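Local coordinates for protein glutathione S-transferase-3 (Necator americanus, PDB 3W8S) that probably catalyses the conjugation of glutathione to electrophilic compounds as a sigma-class glutathione S-transferase, at residues A86-I91 with L153-L158; D93-F98 with E130-F135; R19-L24 with F70-F75. One frame throughout, in Å; residues are numbered along the deposited sequence.

Contact 1: A86-I91 with L153-L158; sequences ALVDSI and LTFADL
Val-88 reaches across from helix 82-101 and divides its two methyl groups between different partners at the start of helix 155-170. Its CG1, anti to the backbone N (chi1 167°), meets Phe-155 at CE1, 3.5 Å away, and also rests on the CB methyl of Ala-156. Val-88 CG2 turns instead to Thr-154 and stops 3.6 Å from its OG1. One turn further along, Ile-91 CG2 closes on the same Ala-156 CB at 3.8 Å; this small side chain lets the two helices draw together, and the CA atoms of Val-88 and Ala-156 are 5.6 Å apart. The turn that presents these groups is a capping box, the N-capping element well known at this place in the glutathione transferase fold. Thr-154 N donates at 2.9 Å to Asp-157 OD2, which accepts through its anti lone pair, the one away from the other carboxylate oxygen, while the return bond from Ala-156 N to Thr-154 OG1 is long and weak. Phe-155 holds its CG between the backbone N and carbonyl carbon (chi1 71°), which carries the ring back toward helix 82-101. There Phe-155 CZ lies 4.1 Å from Asp-89 OD1. That carboxylate is engaged on both oxygens, by Arg-69 of the same chain and Arg-69 of the second subunit.

Contact 2: D93-F98 with E130-F135; sequences DQYKDF and EKFFGF. With GSH (glutathione), chain B.
Phe-132 stacks on Phe-98 between two long antiparallel helices of the all-helical C-terminal domain, beside the interface with the second subunit, where a glutathione is bound. The axes of the two short segments come within 10.5 Å of each other, with their directions 167° apart. The two phenyl planes are almost parallel, tilted by 9°, but their centroids are offset at 4.8 Å, so that Phe-132 CD2 lies over the rim of the Phe-98 ring. Phe-132 CB adds an off-centre CH-pi contact to the same ring. Both side chains place CG anti to the backbone N (chi1 174° in Phe-132), which sends each ring across the gap. Phe-132 drives deeper: its CZ comes in at the edge of the Tyr-95 ring, 3.8 Å from CD1, and its CE1 reaches the Tyr-95 backbone at CA, 3.7 Å away. Gln-94 runs alongside, pointing the opposite way, its CG in the plane of the Phe-132 ring and 4.0 Å from CD1. Bent at chi2, it then carries its amide to Phe-135, whose ring plane is perpendicular to it; Gln-94 OE1 is bound by Gln-63 of the second subunit. On another side of the same helix, Asp-97 OD2 accepts from glutathione N1 at 2.9 Å, and OD1 adds only a weak bond. The rest of that tripeptide is gripped by the second subunit, including its Ser-64 and Gln-50, so Asp-97 completes the neighbour's site in this assembly. Around the aromatic cluster, helix 155-170 touches Phe-132 through Leu-160 and Tyr-95 through Cys-163, while Phe-65 of helix 64-75 packs against Tyr-95.

Contact 3: R19-L24 with F70-F75; sequences RQIFVL and FVAKKF
Ile-21 and Val-71 press together at the centre of this helix pair, with Ile-21 CG2 only 3.4 Å from Val-71 CG1, tighter than ordinary van der Waals contact. The same Val-71 CG1 sits over one face of the Phe-22 ring, 4.1 Å from its centroid and 16° off the normal, as a CH-pi contact displaced a little toward the rim. This methyl projects anti to the backbone N (chi1 176°), a rotation that lodges it between the isoleucine branch and the phenyl face. Val-71 CG2 touches the same ring at Phe-22 CZ, 3.8 Å away. Away from this knot the fit relaxes. Toward helix 155-170, Ile-21 CD1 approaches Ala-72 CB no closer than 4.2 Å. Toward the end of segment 70-75, the partly exposed Phe-75 brings CE2 to 4.0 Å from Phe-22 CE1, the two side chains crossing at a slant. The Phe-75 ring is steadied by its own helix: Lys-74 CB lies over the centre of one face, and Val-71 CG1 is in the ring plane at an edge. The two segments run nearly parallel, 12° apart in direction and 9.6 Å between axes, and belong to the two helices that pack side by side on one face of the thioredoxin-like sheet. Leu-54 of strand 53-56 touches both Phe-22 and Val-71 from the sheet, while Tyr-29 stacks on Phe-22. With no hydrogen bond or charge pair linking the segments, their cohesion probably comes from the fit of methyl groups and aromatic carbon and from the exclusion of water.

How the contacts relate
From the N terminus, contact 3 closes first: segment 19-24 is rejoined by 70-75 after the chain has laid down three strands of the sheet, completing the thioredoxin-like domain. The next helix, 82-101, opens two contacts in succession, contact 1 at 86-91 and contact 2 at 93-98. Contact 2 closes first, at 130-135 on helix 117-143, and contact 1 only at 153-158, so the smaller loop lies wholly within the larger. Contacts 1 and 3 follow in series yet touch in space, where Phe-155 and Leu-158 pack on Ala-72 and Ile-21 and join the two domains. Contact 2 stands about 23 Å from contact 3, centre to centre, within the helical domain.

Contact 1: A86-I91 with L153-L158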
# COMPACT_ATOMS: atom_id res chain seq x y z
N ALA A 86 -4.58 -10.98 5.38
CA ALA A 86 -3.93 -10.79 4.09
C ALA A 86 -4.98 -10.45 2.99
O ALA A 86 -4.77 -9.56 2.18
CB ALA A 86 -3.12 -12.07 3.73
N LEU A 87 -6.14 -11.12 2.98
CA LEU A 87 -7.18 -10.74 2.03
C LEU A 87 -7.64 -9.30 2.25
O LEU A 87 -7.83 -8.53 1.32
CB LEU A 87 -8.41 -11.72 2.17
CG LEU A 87 -8.13 -13.17 1.74
CD1 LEU A 87 -9.41 -14.07 1.97
CD2 LEU A 87 -7.78 -13.24 0.22
N VAL A 88 -7.81 -8.91 3.49
CA VAL A 88 -8.21 -7.55 3.80
C VAL A 88 -7.16 -6.60 3.25
O VAL A 88 -7.48 -5.65 2.58
CB VAL A 88 -8.38 -7.37 5.35
CG1 VAL A 88 -8.48 -5.87 5.71
CG2 VAL A 88 -9.69 -8.09 5.81
N ASP A 89 -5.89 -6.88 3.51
CA ASP A 89 -4.76 -6.07 2.97
C ASP A 89 -4.77 -6.02 1.44
O ASP A 89 -4.54 -4.96 0.87
CB ASP A 89 -3.44 -6.69 3.39
CG ASP A 89 -3.14 -6.49 4.88
OD1 ASP A 89 -3.86 -5.74 5.55
OD2 ASP A 89 -2.14 -7.06 5.38
N SER A 90 -5.07 -7.14 0.78
CA SER A 90 -5.01 -7.16 -0.72
C SER A 90 -6.13 -6.22 -1.24
O SER A 90 -5.96 -5.48 -2.21
CB SER A 90 -5.21 -8.61 -1.28
OG SER A 90 -6.58 -9.07 -1.22
N ILE A 91 -7.29 -6.23 -0.56
CA ILE A 91 -8.39 -5.40 -1.00
C ILE A 91 -8.08 -3.91 -0.81
O ILE A 91 -8.38 -3.07 -1.73
CB ILE A 91 -9.76 -5.74 -0.27
CG1 ILE A 91 -10.36 -7.08 -0.80
CG2 ILE A 91 -10.73 -4.57 -0.46
CD1 ILE A 91 -11.47 -7.63 0.10
N LEU A 153 -17.38 -7.21 9.88
CA LEU A 153 -16.85 -5.98 9.36
C LEU A 153 -15.34 -5.92 9.51
O LEU A 153 -14.80 -6.23 10.56
CB LEU A 153 -17.47 -4.88 10.23
CG LEU A 153 -17.24 -3.45 9.71
CD1 LEU A 153 -18.12 -3.22 8.49
CD2 LEU A 153 -17.64 -2.48 10.82
N THR A 154 -14.64 -5.50 8.45
CA THR A 154 -13.22 -5.18 8.56
C THR A 154 -12.98 -3.80 7.95
O THR A 154 -13.87 -3.23 7.35
CB THR A 154 -12.35 -6.21 7.81
OG1 THR A 154 -12.61 -6.12 6.37
CG2 THR A 154 -12.64 -7.66 8.38
N PHE A 155 -11.78 -3.25 8.11
CA PHE A 155 -11.55 -1.94 7.54
C PHE A 155 -11.56 -1.96 5.99
O PHE A 155 -11.73 -0.92 5.38
CB PHE A 155 -10.31 -1.22 8.14
CG PHE A 155 -8.98 -1.80 7.76
CD1 PHE A 155 -8.49 -2.98 8.33
CD2 PHE A 155 -8.18 -1.14 6.84
CE1 PHE A 155 -7.23 -3.49 8.02
CE2 PHE A 155 -6.92 -1.69 6.49
CZ PHE A 155 -6.45 -2.88 7.06
N ALA A 156 -11.42 -3.14 5.36
CA ALA A 156 -11.67 -3.14 3.91
C ALA A 156 -13.12 -2.70 3.61
O ALA A 156 -13.34 -1.94 2.67
CB ALA A 156 -11.36 -4.51 3.27
N ASP A 157 -14.10 -3.20 4.38
CA ASP A 157 -15.52 -2.83 4.21
C ASP A 157 -15.63 -1.30 4.39
O ASP A 157 -16.34 -0.56 3.63
CB ASP A 157 -16.38 -3.53 5.30
CG ASP A 157 -16.46 -4.98 5.08
OD1 ASP A 157 -16.91 -5.34 3.96
OD2 ASP A 157 -16.10 -5.82 5.98
N LEU A 158 -14.89 -0.80 5.35
CA LEU A 158 -15.05 0.65 5.65
C LEU A 158 -14.56 1.51 4.45
O LEU A 158 -15.21 2.48 4.11
CB LEU A 158 -14.28 1.06 6.95
CG LEU A 158 -14.74 0.37 8.24
CD1 LEU A 158 -13.75 0.80 9.36
CD2 LEU A 158 -16.16 0.90 8.59

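Contact 2: D93-F98 with E130-F135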
# COMPACT_ATOMS: atom_id res chain seq x y z
N ASP A 93 -5.08 -2.61 -0.76
CA ASP A 93 -4.05 -2.28 -1.75
C ASP A 93 -4.70 -2.08 -3.15
O ASP A 93 -4.30 -1.18 -3.92
CB ASP A 93 -2.98 -3.38 -1.82
CG ASP A 93 -1.84 -3.15 -0.77
OD1 ASP A 93 -1.83 -2.09 -0.07
OD2 ASP A 93 -0.93 -4.02 -0.68
N GLN A 94 -5.67 -2.91 -3.49
CA GLN A 94 -6.37 -2.67 -4.78
C GLN A 94 -7.11 -1.30 -4.82
O GLN A 94 -7.24 -0.65 -5.87
CB GLN A 94 -7.37 -3.83 -5.07
CG GLN A 94 -8.03 -3.79 -6.50
CD GLN A 94 -6.99 -3.92 -7.63
OE1 GLN A 94 -5.86 -4.45 -7.45
NE2 GLN A 94 -7.39 -3.50 -8.84
N TYR A 95 -7.72 -0.96 -3.68
CA TYR A 95 -8.43 0.29 -3.53
C TYR A 95 -7.42 1.47 -3.73
O TYR A 95 -7.69 2.45 -4.40
CB TYR A 95 -9.03 0.34 -2.10
CG TYR A 95 -9.54 1.71 -1.74
CD1 TYR A 95 -10.76 2.14 -2.25
CD2 TYR A 95 -8.80 2.60 -0.91
CE1 TYR A 95 -11.27 3.41 -1.97
CE2 TYR A 95 -9.30 3.88 -0.62
CZ TYR A 95 -10.55 4.25 -1.15
OH TYR A 95 -11.13 5.48 -0.92
N LYS A 96 -6.22 1.33 -3.17
CA LYS A 96 -5.19 2.32 -3.39
C LYS A 96 -4.83 2.42 -4.90
O LYS A 96 -4.68 3.51 -5.38
CB LYS A 96 -3.97 1.96 -2.55
CG LYS A 96 -2.70 2.75 -2.87
CD LYS A 96 -1.60 2.35 -1.81
CE LYS A 96 -1.73 3.21 -0.55
NZ LYS A 96 -0.70 3.02 0.51
N ASP A 97 -4.71 1.29 -5.62
CA ASP A 97 -4.52 1.35 -7.06
C ASP A 97 -5.68 2.09 -7.75
O ASP A 97 -5.46 2.81 -8.69
CB ASP A 97 -4.36 -0.06 -7.71
CG ASP A 97 -3.04 -0.75 -7.34
OD1 ASP A 97 -2.08 -0.09 -6.83
OD2 ASP A 97 -2.95 -1.98 -7.60
N PHE A 98 -6.91 1.84 -7.33
CA PHE A 98 -8.10 2.42 -7.98
C PHE A 98 -7.98 3.97 -7.73
O PHE A 98 -8.17 4.76 -8.66
CB PHE A 98 -9.32 1.82 -7.30
CG PHE A 98 -10.55 2.64 -7.43
CD1 PHE A 98 -11.12 2.87 -8.73
CD2 PHE A 98 -11.19 3.17 -6.30
CE1 PHE A 98 -12.28 3.63 -8.86
CE2 PHE A 98 -12.41 3.94 -6.43
CZ PHE A 98 -12.93 4.18 -7.73
N GLU A 130 -15.86 0.86 -12.49
CA GLU A 130 -16.43 -0.39 -13.05
C GLU A 130 -15.49 -1.60 -12.80
O GLU A 130 -15.94 -2.70 -12.44
CB GLU A 130 -16.70 -0.26 -14.56
CG GLU A 130 -17.08 -1.56 -15.23
CD GLU A 130 -17.45 -1.41 -16.73
OE1 GLU A 130 -18.31 -0.54 -17.08
OE2 GLU A 130 -16.86 -2.17 -17.54
N LYS A 131 -14.21 -1.42 -13.07
CA LYS A 131 -13.32 -2.55 -12.85
C LYS A 131 -13.22 -2.85 -11.34
O LYS A 131 -13.24 -4.03 -10.93
CB LYS A 131 -11.90 -2.18 -13.30
CG LYS A 131 -11.88 -1.88 -14.79
CD LYS A 131 -10.46 -1.59 -15.30
CE LYS A 131 -10.09 -0.17 -14.90
NZ LYS A 131 -8.88 0.28 -15.62
N PHE A 132 -13.05 -1.78 -10.55
CA PHE A 132 -12.85 -1.98 -9.07
C PHE A 132 -14.13 -2.61 -8.41
O PHE A 132 -14.07 -3.63 -7.68
CB PHE A 132 -12.43 -0.66 -8.41
CG PHE A 132 -12.34 -0.74 -6.91
CD1 PHE A 132 -11.35 -1.57 -6.30
CD2 PHE A 132 -13.20 0.01 -6.09
CE1 PHE A 132 -11.27 -1.68 -4.92
CE2 PHE A 132 -13.11 -0.10 -4.68
CZ PHE A 132 -12.13 -0.93 -4.11
N PHE A 133 -15.30 -2.05 -8.71
CA PHE A 133 -16.56 -2.61 -8.22
C PHE A 133 -16.79 -4.04 -8.72
O PHE A 133 -17.40 -4.86 -8.04
CB PHE A 133 -17.77 -1.74 -8.65
CG PHE A 133 -18.00 -0.52 -7.80
CD1 PHE A 133 -16.98 -0.06 -6.92
CD2 PHE A 133 -19.22 0.20 -7.90
CE1 PHE A 133 -17.18 1.08 -6.15
CE2 PHE A 133 -19.39 1.37 -7.17
CZ PHE A 133 -18.39 1.79 -6.26
N GLY A 134 -16.33 -4.37 -9.92
CA GLY A 134 -16.48 -5.75 -10.38
C GLY A 134 -15.63 -6.67 -9.53
O GLY A 134 -16.09 -7.72 -9.12
N PHE A 135 -14.39 -6.30 -9.23
CA PHE A 135 -13.61 -7.20 -8.33
C PHE A 135 -14.22 -7.27 -6.93
O PHE A 135 -14.19 -8.33 -6.32
CB PHE A 135 -12.14 -6.73 -8.21
CG PHE A 135 -11.40 -6.78 -9.54
CD1 PHE A 135 -11.51 -7.91 -10.36
CD2 PHE A 135 -10.58 -5.72 -9.95
CE1 PHE A 135 -10.85 -7.98 -11.59
CE2 PHE A 135 -9.86 -5.79 -11.17
CZ PHE A 135 -10.02 -6.90 -11.98
N1 GSH B . -0.40 -3.01 -6.78
CA1 GSH B . -0.15 -4.25 -7.52
C1 GSH B . 0.87 -5.08 -6.75
O11 GSH B . 0.86 -6.33 -6.82
O12 GSH B . 1.68 -4.47 -6.02
CB1 GSH B . 0.38 -3.95 -8.93
CG1 GSH B . 0.38 -5.27 -9.75
CD1 GSH B . 0.88 -5.02 -11.18
OE1 GSH B . 1.20 -3.90 -11.57
N2 GSH B . 0.91 -6.07 -12.00
CA2 GSH B . 1.40 -6.00 -13.36
C2 GSH B . 0.52 -6.84 -14.23
O2 GSH B . 0.12 -7.93 -13.81
CB2 GSH B . 2.84 -6.57 -13.38
SG2 GSH B . 3.66 -6.24 -14.94
N3 GSH B . 0.22 -6.39 -15.47
CA3 GSH B . -0.46 -7.25 -16.42
C3 GSH B . -1.91 -6.81 -16.59
O31 GSH B . -2.64 -7.48 -17.34
O32 GSH B . -2.34 -5.81 -15.98

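Contact 3: R19-L24 with F70-F75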
# COMPACT_ATOMS: atom_id res chain seq x y z
N ARG A 19 -10.32 7.31 11.60
CA ARG A 19 -11.32 7.89 12.57
C ARG A 19 -12.48 6.94 12.80
O ARG A 19 -12.92 6.74 13.97
CB ARG A 19 -11.87 9.20 11.97
CG ARG A 19 -10.77 10.25 11.81
CD ARG A 19 -11.43 11.57 11.51
NE ARG A 19 -10.47 12.66 11.19
CZ ARG A 19 -10.30 13.21 9.97
NH1 ARG A 19 -10.97 12.74 8.89
NH2 ARG A 19 -9.37 14.22 9.82
N GLN A 20 -12.95 6.33 11.71
CA GLN A 20 -14.10 5.40 11.85
C GLN A 20 -13.74 4.12 12.62
O GLN A 20 -14.62 3.54 13.31
CB GLN A 20 -14.68 5.04 10.49
CG GLN A 20 -15.19 6.28 9.79
CD GLN A 20 -15.83 5.99 8.45
OE1 GLN A 20 -15.93 4.82 8.07
NE2 GLN A 20 -16.33 7.06 7.75
N ILE A 21 -12.49 3.66 12.50
CA ILE A 21 -12.04 2.52 13.32
C ILE A 21 -12.04 2.86 14.83
O ILE A 21 -12.57 2.07 15.65
CB ILE A 21 -10.68 1.96 12.90
CG1 ILE A 21 -10.78 1.39 11.45
CG2 ILE A 21 -10.25 0.84 13.86
CD1 ILE A 21 -9.41 1.38 10.74
N PHE A 22 -11.54 4.03 15.17
CA PHE A 22 -11.64 4.54 16.58
C PHE A 22 -13.10 4.63 16.98
O PHE A 22 -13.45 4.19 18.09
CB PHE A 22 -10.98 5.91 16.74
CG PHE A 22 -9.49 5.87 16.80
CD1 PHE A 22 -8.84 5.16 17.81
CD2 PHE A 22 -8.72 6.59 15.89
CE1 PHE A 22 -7.43 5.08 17.84
CE2 PHE A 22 -7.32 6.54 15.94
CZ PHE A 22 -6.66 5.82 16.95
N VAL A 23 -13.94 5.15 16.10
CA VAL A 23 -15.40 5.25 16.39
C VAL A 23 -16.02 3.88 16.74
O VAL A 23 -16.64 3.70 17.84
CB VAL A 23 -16.18 5.96 15.27
CG1 VAL A 23 -17.69 5.76 15.46
CG2 VAL A 23 -15.83 7.44 15.27
N LEU A 24 -15.78 2.90 15.89
CA LEU A 24 -16.30 1.58 16.13
C LEU A 24 -15.75 0.95 17.39
O LEU A 24 -16.45 0.12 18.02
CB LEU A 24 -15.94 0.65 14.92
CG LEU A 24 -16.69 0.94 13.59
CD1 LEU A 24 -16.01 0.15 12.45
CD2 LEU A 24 -18.17 0.57 13.52
N PHE A 70 -2.74 -0.86 11.77
CA PHE A 70 -2.30 -0.87 13.16
C PHE A 70 -3.51 -0.76 14.14
O PHE A 70 -3.64 -1.59 15.06
CB PHE A 70 -1.35 0.29 13.44
CG PHE A 70 -0.91 0.38 14.90
CD1 PHE A 70 -0.01 -0.54 15.43
CD2 PHE A 70 -1.40 1.40 15.73
CE1 PHE A 70 0.38 -0.48 16.78
CE2 PHE A 70 -1.04 1.46 17.09
CZ PHE A 70 -0.12 0.52 17.62
N VAL A 71 -4.37 0.25 13.94
CA VAL A 71 -5.56 0.50 14.80
C VAL A 71 -6.58 -0.65 14.62
O VAL A 71 -7.15 -1.17 15.64
CB VAL A 71 -6.15 1.90 14.46
CG1 VAL A 71 -7.42 2.18 15.22
CG2 VAL A 71 -5.16 2.97 14.99
N ALA A 72 -6.84 -1.04 13.37
CA ALA A 72 -7.78 -2.14 13.15
C ALA A 72 -7.30 -3.39 13.88
O ALA A 72 -8.13 -4.12 14.40
CB ALA A 72 -7.95 -2.43 11.68
N LYS A 73 -5.99 -3.66 13.92
CA LYS A 73 -5.52 -4.92 14.53
C LYS A 73 -5.71 -4.78 16.08
O LYS A 73 -6.07 -5.77 16.74
CB LYS A 73 -4.01 -5.29 14.21
CG LYS A 73 -3.70 -5.98 12.81
CD LYS A 73 -2.16 -6.19 12.41
CE LYS A 73 -1.89 -6.72 10.99
NZ LYS A 73 -3.13 -7.17 10.16
N LYS A 74 -5.50 -3.60 16.64
CA LYS A 74 -5.68 -3.37 18.09
C LYS A 74 -7.13 -3.62 18.45
O LYS A 74 -7.41 -4.19 19.51
CB LYS A 74 -5.35 -1.93 18.53
CG LYS A 74 -3.88 -1.59 18.46
CD LYS A 74 -3.11 -2.09 19.70
CE LYS A 74 -1.61 -1.73 19.59
NZ LYS A 74 -0.75 -2.55 20.53
N PHE A 75 -8.05 -3.24 17.57
CA PHE A 75 -9.49 -3.22 17.96
C PHE A 75 -10.33 -4.33 17.32
O PHE A 75 -11.54 -4.39 17.51
CB PHE A 75 -10.02 -1.82 17.73
CG PHE A 75 -9.28 -0.79 18.59
CD1 PHE A 75 -9.25 -0.96 19.97
CD2 PHE A 75 -8.61 0.29 18.02
CE1 PHE A 75 -8.58 -0.05 20.80
CE2 PHE A 75 -7.91 1.20 18.83
CZ PHE A 75 -7.88 1.02 20.23